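Local structure of antitoxin RnlB (Escherichia coli, 6Y2P) at residues E23-S28 / F50-A55. The protein neutralises the toxin RnlA as the labile antitoxin of a type II toxin-antitoxin system, inhibiting its endonuclease activity but not that of the non-cognate toxin LsoA. Numbering follows the deposited sequence.
Sequences ENPLSS and FDLLCA
An Asx turn in the loop between strand 13-19 and helix 29-39 sets Pro-25 and Leu-26 against Phe-50 and Leu-52, where strand 46-51 leaves the sheet for helix 53-56. Leu-26 lays its CD2 methyl over one face of the Phe-50 ring, a CH-pi contact 3.6 Å from CD2 to the ring centroid and 18° off the normal. Leucine suits the place because its branched end can lay one methyl on the aromatic face, while Pro-25 CB comes to the ring's edge, near its plane. The CB of Leu-52 points to the loop, and with CG anti to the carbonyl carbon (chi1 -47°) its CD2 methyl rests against both Pro-25 CD (3.8 Å), part of a rigid hydrocarbon surface, and Asn-24 OD1 (3.6 Å). That amide oxygen also accepts the backbone N-H of Leu-26 at 3.2 Å in a nearly straight bond (168°), which closes the turn and holds the carboxamide, while Asn-24 ND2 makes a weak bond to the backbone of another protein chain. Ala-55 is small enough for its CB to sit 3.6 Å from Glu-23 O. Asp-51 OD1 forms a second Asx turn by accepting Leu-53 N at 2.9 Å, and a salt bridge with Arg-62. No hydrogen bond joins the segments; largely apolar van der Waals packing holds the first connection of a beta-alpha-beta crossover against the C-terminal end of its second strand, central in the mixed sheet.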
loop_
_atom_site.group_PDB
_atom_site.type_symbol
_atom_site.label_atom_id
_atom_site.label_comp_id
_atom_site.label_asym_id
_atom_site.label_seq_id
_atom_site.Cartn_x
_atom_site.Cartn_y
_atom_site.Cartn_z
ATOM N N GLU C 23 19.765 -17.796 -1.797
ATOM C CA GLU C 23 20.232 -17.540 -3.150
ATOM C C GLU C 23 19.555 -18.460 -4.160
ATOM O O GLU C 23 19.341 -19.643 -3.907
ATOM C CB GLU C 23 21.751 -17.692 -3.223
ATOM C CG GLU C 23 22.503 -16.617 -2.434
ATOM C CD GLU C 23 23.972 -16.945 -2.259
ATOM O OE1 GLU C 23 24.813 -16.192 -2.776
ATOM O OE2 GLU C 23 24.288 -17.959 -1.606
ATOM N N ASN C 24 19.253 -17.917 -5.329
ATOM C CA ASN C 24 18.585 -18.693 -6.363
ATOM C C ASN C 24 19.605 -19.511 -7.160
ATOM O O ASN C 24 20.478 -18.921 -7.817
ATOM C CB ASN C 24 17.819 -17.774 -7.293
ATOM C CG ASN C 24 16.710 -18.494 -8.015
ATOM O OD1 ASN C 24 16.917 -19.615 -8.512
ATOM N ND2 ASN C 24 15.498 -17.859 -8.088
ATOM N N PRO C 25 19.497 -20.849 -7.187
ATOM C CA PRO C 25 20.503 -21.654 -7.911
ATOM C C PRO C 25 20.611 -21.310 -9.381
ATOM O O PRO C 25 21.637 -21.629 -9.987
ATOM C CB PRO C 25 20.029 -23.105 -7.722
ATOM C CG PRO C 25 19.036 -23.067 -6.644
ATOM C CD PRO C 25 18.423 -21.682 -6.625
ATOM N N LEU C 26 19.570 -20.732 -9.991
ATOM C CA LEU C 26 19.583 -20.412 -11.421
ATOM C C LEU C 26 20.487 -19.225 -11.770
ATOM O O LEU C 26 20.698 -18.944 -12.961
ATOM C CB LEU C 26 18.157 -20.152 -11.902
ATOM C CG LEU C 26 17.360 -21.454 -11.922
ATOM C CD1 LEU C 26 15.866 -21.206 -12.050
ATOM C CD2 LEU C 26 17.870 -22.401 -13.013
ATOM N N SER C 27 21.039 -18.547 -10.766
ATOM C CA SER C 27 22.109 -17.589 -10.972
ATOM C C SER C 27 23.484 -18.282 -11.000
ATOM O O SER C 27 24.502 -17.625 -11.244
ATOM C CB SER C 27 22.074 -16.527 -9.888
ATOM O OG SER C 27 22.933 -16.885 -8.811
ATOM N N SER C 28 23.529 -19.587 -10.720
ATOM C CA SER C 28 24.747 -20.374 -10.703
ATOM C C SER C 28 24.704 -21.468 -11.758
ATOM O O SER C 28 25.357 -22.507 -11.622
ATOM C CB SER C 28 24.967 -21.046 -9.353
ATOM O OG SER C 28 24.855 -20.124 -8.293
ATOM N N PHE C 50 13.807 -27.931 -10.903
ATOM C CA PHE C 50 14.403 -27.115 -9.850
ATOM C C PHE C 50 13.357 -26.884 -8.761
ATOM O O PHE C 50 12.241 -26.414 -9.057
ATOM C CB PHE C 50 14.842 -25.736 -10.377
ATOM C CG PHE C 50 16.153 -25.726 -11.086
ATOM C CD1 PHE C 50 16.217 -25.979 -12.447
ATOM C CD2 PHE C 50 17.317 -25.415 -10.408
ATOM C CE1 PHE C 50 17.423 -25.952 -13.114
ATOM C CE2 PHE C 50 18.544 -25.392 -11.057
ATOM C CZ PHE C 50 18.601 -25.667 -12.412
ATOM N N ASP C 51 13.722 -27.178 -7.515
ATOM C CA ASP C 51 12.940 -26.784 -6.341
ATOM C C ASP C 51 13.563 -25.534 -5.707
ATOM O O ASP C 51 14.667 -25.591 -5.163
ATOM C CB ASP C 51 12.879 -27.926 -5.329
ATOM C CG ASP C 51 12.196 -27.527 -4.033
ATOM O OD1 ASP C 51 11.695 -26.378 -3.929
ATOM O OD2 ASP C 51 12.123 -28.370 -3.129
ATOM N N LEU C 52 12.866 -24.401 -5.752
ATOM C CA LEU C 52 13.478 -23.170 -5.274
ATOM C C LEU C 52 12.969 -22.728 -3.903
ATOM O O LEU C 52 13.137 -21.540 -3.538
ATOM C CB LEU C 52 13.271 -22.063 -6.303
ATOM C CG LEU C 52 13.574 -22.411 -7.772
ATOM C CD1 LEU C 52 13.158 -21.270 -8.723
ATOM C CD2 LEU C 52 15.055 -22.691 -7.962
ATOM N N LEU C 53 12.443 -23.671 -3.103
ATOM C CA LEU C 53 11.746 -23.328 -1.859
ATOM C C LEU C 53 12.567 -22.389 -0.973
ATOM O O LEU C 53 12.054 -21.371 -0.490
ATOM C CB LEU C 53 11.395 -24.590 -1.079
ATOM C CG LEU C 53 10.867 -24.275 0.328
ATOM C CD1 LEU C 53 9.509 -23.659 0.169
ATOM C CD2 LEU C 53 10.829 -25.463 1.295
ATOM N N CYS C 54 13.857 -22.683 -0.783
ATOM C CA CYS C 54 14.613 -21.859 0.151
ATOM C C CYS C 54 14.974 -20.490 -0.421
ATOM O O CYS C 54 15.225 -19.556 0.350
ATOM C CB CYS C 54 15.924 -22.561 0.531
ATOM S SG CYS C 54 15.729 -24.092 1.534
ATOM N N ALA C 55 14.796 -20.276 -1.716
ATOM C CA ALA C 55 14.994 -18.931 -2.208
ATOM C C ALA C 55 13.678 -18.215 -2.443
ATOM O O ALA C 55 13.598 -16.986 -2.299
ATOM C CB ALA C 55 15.791 -18.970 -3.511
#